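Local coordinates for translation initiation factor eif-2b-like protein (Chaetomium thermophilum, PDB 4ZEO) that probably acts in translation initiation as the delta subunit of eIF2B, the heterodecameric guanine nucleotide exchange factor of eIF2, at residues A[154-160]-A[211-216]; A[178-183]-A[260-265]; A[189-194]-A[246-250]. One frame throughout, in Å; residues are numbered along the deposited sequence.

Contact 1 of 3, residues A[154-160]-A[211-216]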
loop_
_atom_site.group_PDB
_atom_site.type_symbol
_atom_site.label_atom_id
_atom_site.label_comp_id
_atom_site.label_asym_id
_atom_site.label_seq_id
_atom_site.Cartn_x
_atom_site.Cartn_y
_atom_site.Cartn_z
ATOM N N ASP A 154 25.739 10.746 -5.681
ATOM C CA ASP A 154 25.429 9.860 -6.799
ATOM C C ASP A 154 23.915 9.783 -7.023
ATOM O O ASP A 154 23.431 9.047 -7.880
ATOM C CB ASP A 154 25.952 8.449 -6.518
ATOM C CG ASP A 154 27.389 8.269 -6.924
ATOM O OD1 ASP A 154 27.820 8.894 -7.918
ATOM O OD2 ASP A 154 28.076 7.450 -6.274
ATOM N N VAL A 155 23.169 10.487 -6.185
ATOM C CA VAL A 155 21.725 10.425 -6.232
ATOM C C VAL A 155 21.171 11.127 -7.460
ATOM O O VAL A 155 21.481 12.285 -7.715
ATOM C CB VAL A 155 21.117 11.029 -4.949
ATOM C CG1 VAL A 155 19.599 10.944 -4.966
ATOM C CG2 VAL A 155 21.683 10.293 -3.736
ATOM N N HIS A 156 20.336 10.414 -8.206
ATOM C CA HIS A 156 19.650 10.983 -9.343
ATOM C C HIS A 156 18.651 12.048 -8.848
ATOM O O HIS A 156 18.002 11.856 -7.821
ATOM C CB HIS A 156 18.930 9.869 -10.112
ATOM C CG HIS A 156 18.412 10.288 -11.450
ATOM N ND1 HIS A 156 17.249 11.023 -11.607
ATOM C CD2 HIS A 156 18.901 10.097 -12.696
ATOM C CE1 HIS A 156 17.045 11.245 -12.887
ATOM N NE2 HIS A 156 18.036 10.691 -13.574
ATOM N N PRO A 157 18.509 13.170 -9.577
ATOM C CA PRO A 157 17.570 14.190 -9.089
ATOM C C PRO A 157 16.123 13.699 -8.904
ATOM O O PRO A 157 15.451 14.158 -7.982
ATOM C CB PRO A 157 17.661 15.291 -10.166
ATOM C CG PRO A 157 18.248 14.618 -11.364
ATOM C CD PRO A 157 19.218 13.632 -10.785
ATOM N N ALA A 158 15.654 12.779 -9.742
ATOM C CA ALA A 158 14.307 12.252 -9.582
ATOM C C ALA A 158 14.167 11.541 -8.237
ATOM O O ALA A 158 13.150 11.680 -7.554
ATOM C CB ALA A 158 13.962 11.320 -10.727
ATOM N N VAL A 159 15.191 10.782 -7.868
ATOM C CA VAL A 159 15.212 10.060 -6.598
ATOM C C VAL A 159 15.299 11.024 -5.406
ATOM O O VAL A 159 14.637 10.847 -4.391
ATOM C CB VAL A 159 16.398 9.022 -6.575
ATOM C CG1 VAL A 159 16.635 8.442 -5.154
ATOM C CG2 VAL A 159 16.146 7.911 -7.624
ATOM N N LEU A 160 16.081 12.074 -5.569
ATOM C CA LEU A 160 16.255 13.084 -4.547
ATOM C C LEU A 160 14.905 13.738 -4.169
ATOM O O LEU A 160 14.568 13.871 -2.989
ATOM C CB LEU A 160 17.212 14.137 -5.073
ATOM C CG LEU A 160 17.822 15.079 -4.059
ATOM C CD1 LEU A 160 18.876 14.301 -3.277
ATOM C CD2 LEU A 160 18.395 16.319 -4.738
ATOM N N PRO A 211 23.182 3.364 -4.569
ATOM C CA PRO A 211 23.195 4.707 -3.958
ATOM C C PRO A 211 21.807 5.358 -3.855
ATOM O O PRO A 211 21.575 6.083 -2.878
ATOM C CB PRO A 211 24.107 5.494 -4.889
ATOM C CG PRO A 211 25.069 4.458 -5.369
ATOM C CD PRO A 211 24.212 3.253 -5.621
ATOM N N GLN A 212 20.918 5.121 -4.819
ATOM C CA GLN A 212 19.545 5.635 -4.729
ATOM C C GLN A 212 18.797 4.981 -3.557
ATOM O O GLN A 212 18.101 5.638 -2.800
ATOM C CB GLN A 212 18.762 5.403 -6.037
ATOM C CG GLN A 212 19.567 5.562 -7.304
ATOM C CD GLN A 212 20.214 6.929 -7.466
ATOM O OE1 GLN A 212 19.692 7.950 -7.010
ATOM N NE2 GLN A 212 21.394 6.943 -8.081
ATOM N N ILE A 213 18.932 3.673 -3.420
ATOM C CA ILE A 213 18.290 2.951 -2.324
ATOM C C ILE A 213 18.798 3.438 -0.964
ATOM O O ILE A 213 18.026 3.626 -0.033
ATOM C CB ILE A 213 18.532 1.442 -2.449
ATOM C CG1 ILE A 213 18.014 0.959 -3.805
ATOM C CG2 ILE A 213 17.858 0.673 -1.303
ATOM C CD1 ILE A 213 18.224 -0.501 -4.058
ATOM N N GLU A 214 20.097 3.655 -0.862
ATOM C CA GLU A 214 20.688 4.098 0.384
ATOM C C GLU A 214 20.173 5.475 0.743
ATOM O O GLU A 214 19.905 5.761 1.910
ATOM C CB GLU A 214 22.222 4.138 0.289
ATOM C CG GLU A 214 22.899 2.785 0.480
ATOM C CD GLU A 214 24.413 2.824 0.268
ATOM O OE1 GLU A 214 24.958 1.877 -0.338
ATOM O OE2 GLU A 214 25.058 3.792 0.734
ATOM N N TYR A 215 20.031 6.327 -0.264
ATOM C CA TYR A 215 19.514 7.641 -0.017
ATOM C C TYR A 215 18.065 7.597 0.474
ATOM O O TYR A 215 17.698 8.301 1.428
ATOM C CB TYR A 215 19.623 8.498 -1.266
ATOM C CG TYR A 215 18.898 9.793 -1.117
ATOM C CD1 TYR A 215 19.442 10.824 -0.367
ATOM C CD2 TYR A 215 17.645 9.980 -1.683
ATOM C CE1 TYR A 215 18.776 12.019 -0.212
ATOM C CE2 TYR A 215 16.967 11.173 -1.527
ATOM C CZ TYR A 215 17.535 12.185 -0.790
ATOM O OH TYR A 215 16.861 13.371 -0.632
ATOM N N LEU A 216 17.242 6.792 -0.192
ATOM C CA LEU A 216 15.838 6.677 0.175
ATOM C C LEU A 216 15.652 6.116 1.589
ATOM O O LEU A 216 14.735 6.531 2.328
ATOM C CB LEU A 216 15.088 5.806 -0.839
ATOM C CG LEU A 216 14.880 6.475 -2.196
ATOM C CD1 LEU A 216 14.307 5.498 -3.215
ATOM C CD2 LEU A 216 14.003 7.714 -2.037
#
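The N-capped start of helix 157-168, with the loop that leads into it, lies against helix 200-219 through Val155, Val159, Gln212 and Tyr215. Gln212 reads the loop backbone with both ends of its amide. Its NE2 donates to Asp154 O at 2.9 Å (N-H...O 154°), with the acceptor tilted slightly out of the amide plane, and its OE1 receives His156 N at 2.8 Å, a donor tilted from the carbonyl plane. Gln212 CB packs on Val159 CG1, and a bend at chi2 (-58°) beyond it turns the amide toward the loop. NE2 also bonds Val208 O in its own helix; two acceptors at NE2 and one donor at OE1 would hold the buried amide in this rotation. Tyr215 crosses Val155 at about a right angle. Val155 CG1 sits over one face of the ring, 4.2 Å from its centroid and 23° off the normal, a CH-pi contact, and CG2 rests 3.7 Å from Tyr215 CB. Val159 O lies at the ring edge near its plane, and beyond it Tyr215 OH makes a weak hydrogen bond to Leu160 O at 3.3 Å. Near the loop's start, Asp154 CB meets Pro211 CB at 3.8 Å. On the helix side Val159 CG1 also touches Leu216 CG. The His156 ring, beyond a CB that touches Gln212 OE1, turns to its own helix and accepts from Ala158 N through ND1 (3.0 Å). This bond to the backbone N two residues ahead is the mark of a side-chain N-cap, here on the first modelled helix of the helical N-terminal region.

Contact 2 of 3, residues A[178-183]-A[260-265]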
loop_
_atom_site.group_PDB
_atom_site.type_symbol
_atom_site.label_atom_id
_atom_site.label_comp_id
_atom_site.label_asym_id
_atom_site.label_seq_id
_atom_site.Cartn_x
_atom_site.Cartn_y
_atom_site.Cartn_z
ATOM N N LEU A 178 5.897 3.450 -3.127
ATOM C CA LEU A 178 6.424 2.484 -4.089
ATOM C C LEU A 178 6.340 3.017 -5.536
ATOM O O LEU A 178 7.318 2.958 -6.288
ATOM C CB LEU A 178 5.688 1.137 -3.966
ATOM C CG LEU A 178 6.034 0.087 -5.039
ATOM C CD1 LEU A 178 7.509 -0.264 -5.039
ATOM C CD2 LEU A 178 5.207 -1.173 -4.884
ATOM N N LYS A 179 5.188 3.562 -5.902
ATOM C CA LYS A 179 4.992 4.091 -7.246
ATOM C C LYS A 179 5.943 5.244 -7.559
ATOM O O LYS A 179 6.531 5.285 -8.635
ATOM C CB LYS A 179 3.548 4.564 -7.431
ATOM C CG LYS A 179 3.146 4.733 -8.871
ATOM C CD LYS A 179 1.800 5.427 -9.013
ATOM C CE LYS A 179 1.457 5.624 -10.464
ATOM N NZ LYS A 179 0.028 6.060 -10.734
ATOM N N ALA A 180 6.102 6.166 -6.614
ATOM C CA ALA A 180 6.994 7.297 -6.805
ATOM C C ALA A 180 8.422 6.780 -7.005
ATOM O O ALA A 180 9.136 7.226 -7.902
ATOM C CB ALA A 180 6.912 8.254 -5.600
ATOM N N THR A 181 8.794 5.782 -6.206
ATOM C CA THR A 181 10.097 5.150 -6.297
ATOM C C THR A 181 10.321 4.470 -7.642
ATOM O O THR A 181 11.377 4.637 -8.255
ATOM C CB THR A 181 10.284 4.095 -5.188
ATOM O OG1 THR A 181 10.082 4.697 -3.907
ATOM C CG2 THR A 181 11.678 3.472 -5.242
ATOM N N LEU A 182 9.343 3.692 -8.100
ATOM C CA LEU A 182 9.483 2.975 -9.364
ATOM C C LEU A 182 9.610 3.957 -10.529
ATOM O O LEU A 182 10.387 3.728 -11.448
ATOM C CB LEU A 182 8.294 2.034 -9.597
ATOM C CG LEU A 182 8.300 0.868 -8.593
ATOM C CD1 LEU A 182 7.130 -0.092 -8.755
ATOM C CD2 LEU A 182 9.594 0.135 -8.680
ATOM N N LEU A 183 8.849 5.052 -10.489
ATOM C CA LEU A 183 8.941 6.067 -11.531
ATOM C C LEU A 183 10.278 6.812 -11.512
ATOM O O LEU A 183 10.825 7.120 -12.563
ATOM C CB LEU A 183 7.800 7.071 -11.409
ATOM C CG LEU A 183 6.409 6.552 -11.756
ATOM C CD1 LEU A 183 5.376 7.626 -11.480
ATOM C CD2 LEU A 183 6.343 6.065 -13.197
ATOM N N LEU A 260 5.275 -3.926 -13.650
ATOM C CA LEU A 260 5.127 -4.053 -12.212
ATOM C C LEU A 260 4.137 -3.022 -11.645
ATOM O O LEU A 260 3.264 -3.369 -10.858
ATOM C CB LEU A 260 6.481 -3.916 -11.523
ATOM C CG LEU A 260 6.470 -4.354 -10.059
ATOM C CD1 LEU A 260 6.406 -5.852 -9.966
ATOM C CD2 LEU A 260 7.672 -3.846 -9.314
ATOM N N ILE A 261 4.245 -1.771 -12.086
ATOM C CA ILE A 261 3.343 -0.722 -11.635
ATOM C C ILE A 261 1.912 -1.077 -11.989
ATOM O O ILE A 261 0.995 -0.970 -11.169
ATOM C CB ILE A 261 3.711 0.641 -12.256
ATOM C CG1 ILE A 261 5.031 1.142 -11.653
ATOM C CG2 ILE A 261 2.608 1.654 -12.056
ATOM C CD1 ILE A 261 5.475 2.504 -12.186
ATOM N N ASN A 262 1.719 -1.553 -13.202
ATOM C CA ASN A 262 0.381 -1.903 -13.602
ATOM C C ASN A 262 -0.205 -3.076 -12.827
ATOM O O ASN A 262 -1.331 -3.027 -12.358
ATOM C CB ASN A 262 0.313 -2.218 -15.081
ATOM C CG ASN A 262 -1.043 -2.665 -15.462
ATOM O OD1 ASN A 262 -2.012 -1.953 -15.212
ATOM N ND2 ASN A 262 -1.150 -3.854 -16.024
ATOM N N GLU A 263 0.555 -4.147 -12.718
ATOM C CA GLU A 263 0.041 -5.343 -12.081
ATOM C C GLU A 263 -0.002 -5.277 -10.537
ATOM O O GLU A 263 -0.966 -5.742 -9.927
ATOM C CB GLU A 263 0.850 -6.538 -12.562
ATOM C CG GLU A 263 0.966 -7.676 -11.610
ATOM C CD GLU A 263 1.921 -8.741 -12.112
ATOM O OE1 GLU A 263 3.059 -8.819 -11.597
ATOM O OE2 GLU A 263 1.531 -9.488 -13.036
ATOM N N ARG A 264 0.999 -4.679 -9.903
ATOM C CA ARG A 264 1.016 -4.654 -8.453
ATOM C C ARG A 264 0.404 -3.380 -7.842
ATOM O O ARG A 264 0.179 -3.322 -6.652
ATOM C CB ARG A 264 2.446 -4.815 -7.920
ATOM C CG ARG A 264 3.322 -5.849 -8.594
ATOM C CD ARG A 264 2.768 -7.267 -8.582
ATOM N NE ARG A 264 2.810 -7.838 -7.251
ATOM C CZ ARG A 264 3.768 -8.617 -6.754
ATOM N NH1 ARG A 264 3.635 -9.033 -5.505
ATOM N NH2 ARG A 264 4.826 -8.998 -7.471
ATOM N N ILE A 265 0.157 -2.356 -8.643
ATOM C CA ILE A 265 -0.426 -1.114 -8.131
ATOM C C ILE A 265 -1.729 -0.736 -8.814
ATOM O O ILE A 265 -2.801 -0.822 -8.206
ATOM C CB ILE A 265 0.538 0.065 -8.270
ATOM C CG1 ILE A 265 1.825 -0.236 -7.501
ATOM C CG2 ILE A 265 -0.133 1.372 -7.794
ATOM C CD1 ILE A 265 2.867 0.850 -7.590
#
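Leu178 begins the meeting of helices 178-183 and 260-265, placing CD2 4.1 Å from Ile265 CD1. One residue on, Lys179 brings its aliphatic base to the same methyl: its CB is 3.8 Å from Ile265 CD1, and farther out CE passes Ile261 CG2 more loosely. The Lys179 chain is extended beyond CG and runs along the exposed margin. Leu182, one turn after Leu178, slides past Ile261 in the opposite direction and lodges CD1 between two partners, 3.8 Å from Ile261 CG1 and 3.8 Å from Leu260 CD2. CG stands anti to the carbonyl carbon (chi1 -68°), which carries CD1 to these two partners. Leu183, on the solvent-exposed margin, ends the row, where CD2 meets Ile261 CD1 at 3.8 Å.

No hydrogen bond joins the segments; all their close contacts are between carbons. Their axes approach to 10.9 Å and run 169° apart, nearly antiparallel, although the second segment carries a wider pi-type turn at 262-265. Helix 224-239 lies beside the pair, receiving Leu178 on Ala225 and Ala229 and Arg264 on Leu232, while helix 157-168 touches the first helix through Ala180 and Thr181.

Contact 3 of 3, residues A[189-194]-A[246-250]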
loop_
_atom_site.group_PDB
_atom_site.type_symbol
_atom_site.label_atom_id
_atom_site.label_comp_id
_atom_site.label_asym_id
_atom_site.label_seq_id
_atom_site.Cartn_x
_atom_site.Cartn_y
_atom_site.Cartn_z
ATOM N N ILE A 189 17.185 4.673 -14.922
ATOM C CA ILE A 189 17.527 3.755 -15.993
ATOM C C ILE A 189 17.629 4.466 -17.341
ATOM O O ILE A 189 18.576 4.220 -18.096
ATOM C CB ILE A 189 16.491 2.634 -16.084
ATOM C CG1 ILE A 189 16.528 1.794 -14.812
ATOM C CG2 ILE A 189 16.738 1.760 -17.290
ATOM C CD1 ILE A 189 15.399 0.804 -14.715
ATOM N N GLU A 190 16.698 5.385 -17.613
ATOM C CA GLU A 190 16.720 6.158 -18.858
ATOM C C GLU A 190 18.032 6.912 -18.964
ATOM O O GLU A 190 18.689 6.900 -20.001
ATOM C CB GLU A 190 15.537 7.143 -18.934
ATOM C CG GLU A 190 14.189 6.512 -19.305
ATOM C CD GLU A 190 13.023 7.518 -19.366
ATOM O OE1 GLU A 190 12.811 8.275 -18.387
ATOM O OE2 GLU A 190 12.333 7.562 -20.414
ATOM N N SER A 191 18.417 7.542 -17.865
ATOM C CA SER A 191 19.627 8.342 -17.801
ATOM C C SER A 191 20.885 7.492 -17.880
ATOM O O SER A 191 21.940 7.974 -18.272
ATOM C CB SER A 191 19.639 9.159 -16.510
ATOM O OG SER A 191 18.773 10.277 -16.607
ATOM N N TYR A 192 20.785 6.241 -17.444
ATOM C CA TYR A 192 21.970 5.410 -17.276
ATOM C C TYR A 192 22.781 5.184 -18.560
ATOM O O TYR A 192 22.237 4.839 -19.615
ATOM C CB TYR A 192 21.578 4.064 -16.690
ATOM C CG TYR A 192 22.756 3.160 -16.478
ATOM C CD1 TYR A 192 23.639 3.388 -15.429
ATOM C CD2 TYR A 192 23.001 2.081 -17.328
ATOM C CE1 TYR A 192 24.727 2.563 -15.227
ATOM C CE2 TYR A 192 24.086 1.251 -17.127
ATOM C CZ TYR A 192 24.943 1.498 -16.073
ATOM O OH TYR A 192 26.030 0.683 -15.854
ATOM N N GLU A 193 24.094 5.353 -18.436
ATOM C CA GLU A 193 25.024 5.037 -19.509
ATOM C C GLU A 193 26.124 4.131 -18.990
ATOM O O GLU A 193 26.809 4.477 -18.036
ATOM C CB GLU A 193 25.636 6.307 -20.084
ATOM C CG GLU A 193 24.686 7.162 -20.896
ATOM C CD GLU A 193 25.293 8.505 -21.214
ATOM O OE1 GLU A 193 25.618 9.234 -20.255
ATOM O OE2 GLU A 193 25.466 8.822 -22.412
ATOM N N THR A 194 26.310 2.982 -19.628
ATOM C CA THR A 194 27.336 2.039 -19.190
ATOM C C THR A 194 28.723 2.633 -19.375
ATOM O O THR A 194 29.042 3.149 -20.443
ATOM C CB THR A 194 27.288 0.695 -19.976
ATOM O OG1 THR A 194 25.953 0.166 -20.013
ATOM C CG2 THR A 194 28.179 -0.306 -19.321
ATOM N N GLU A 246 23.164 -2.691 -24.182
ATOM C CA GLU A 246 22.614 -1.760 -23.210
ATOM C C GLU A 246 21.218 -1.241 -23.543
ATOM O O GLU A 246 20.318 -1.307 -22.715
ATOM C CB GLU A 246 23.568 -0.573 -23.049
ATOM C CG GLU A 246 22.937 0.644 -22.405
ATOM C CD GLU A 246 23.830 1.872 -22.461
ATOM O OE1 GLU A 246 24.912 1.856 -21.846
ATOM O OE2 GLU A 246 23.446 2.859 -23.125
ATOM N N ASP A 247 21.035 -0.737 -24.756
ATOM C CA ASP A 247 19.719 -0.289 -25.212
ATOM C C ASP A 247 18.645 -1.380 -24.994
ATOM O O ASP A 247 17.522 -1.074 -24.579
ATOM C CB ASP A 247 19.792 0.218 -26.665
ATOM C CG ASP A 247 20.182 -0.856 -27.658
ATOM O OD1 ASP A 247 20.189 -2.042 -27.284
ATOM O OD2 ASP A 247 20.478 -0.492 -28.820
ATOM N N GLU A 248 18.990 -2.637 -25.277
ATOM C CA GLU A 248 18.053 -3.750 -25.120
ATOM C C GLU A 248 17.799 -4.088 -23.658
ATOM O O GLU A 248 16.684 -4.448 -23.294
ATOM C CB GLU A 248 18.589 -5.008 -25.831
ATOM C CG GLU A 248 17.928 -6.324 -25.379
ATOM C CD GLU A 248 18.491 -7.574 -26.064
ATOM O OE1 GLU A 248 19.019 -7.478 -27.199
ATOM O OE2 GLU A 248 18.383 -8.667 -25.470
ATOM N N ALA A 249 18.825 -3.955 -22.820
ATOM C CA ALA A 249 18.666 -4.144 -21.377
ATOM C C ALA A 249 17.823 -3.042 -20.761
ATOM O O ALA A 249 16.930 -3.302 -19.943
ATOM C CB ALA A 249 20.022 -4.220 -20.679
ATOM N N LYS A 250 18.107 -1.805 -21.155
ATOM C CA LYS A 250 17.380 -0.671 -20.603
ATOM C C LYS A 250 15.902 -0.775 -20.961
ATOM O O LYS A 250 15.035 -0.592 -20.108
ATOM C CB LYS A 250 17.965 0.656 -21.100
ATOM C CG LYS A 250 19.381 0.871 -20.602
ATOM C CD LYS A 250 19.812 2.321 -20.506
ATOM C CE LYS A 250 19.366 3.166 -21.633
ATOM N NZ LYS A 250 19.758 4.566 -21.327
#
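The backbone of 189-194 leaves its helix at Tyr192 and runs on as an extended loop past the first turn of helix 246-277; the nearest CA pairs are Ile189-Lys250 (6.4 Å) and Thr194-Glu246 (7.3 Å). Lys250 reaches the helix end through a chain bent at chi3 (-41°), which turns NZ onto the carbonyls. It donates to Glu190 O at 2.9 Å from above that carbonyl plane and to Tyr192 O at 3.0 Å within its plane; a third bond, to Ile189 O, is weak at 3.5 Å. Its CD passes Ile189 O, and CB lies near Ile189 CG2. With the amine gone, as in an alanine here, the Glu190 and Tyr192 carbonyls would probably lose a shared donor and a gap would open beside Ile189. At the other end Glu246 OE1 takes two bonds from Thr194: N on its syn side at 2.9 Å (N-H...O 163°), though 34° out of the carboxylate plane, and OG1 at 2.7 Å on its anti lone pair. Tyr192 OH bonds His203, and its ring meets Phe204 edge-to-face. Such a lysine-to-helix-C-terminus interaction, with carbonyls of the last turn and the first residue after it, ties helix 174-191 to helix 246-277.

From the N terminus, the modelled chain begins just before 154-160, and contact 1 closes its loop when helix 200-219 returns to that start. Before this, helix 174-191 has supplied the first segments of contacts 2 and 3, so contact 1 crosses both. Contact 3 closes next, at 246-250, and contact 2 last, at 260-265; the smaller loop of contact 3 lies wholly within that of contact 2. These two join the same helices about 19 Å apart, centre to centre. His156 NE2 probably hydrogen-bonds Ser191 OG (3.1 Å), linking contacts 1 and 3, and Leu216 packs on Thr181. Together they tie helices 157-168, 174-191, 200-219 and 246-277 into one bundle preceding the parallel sheet.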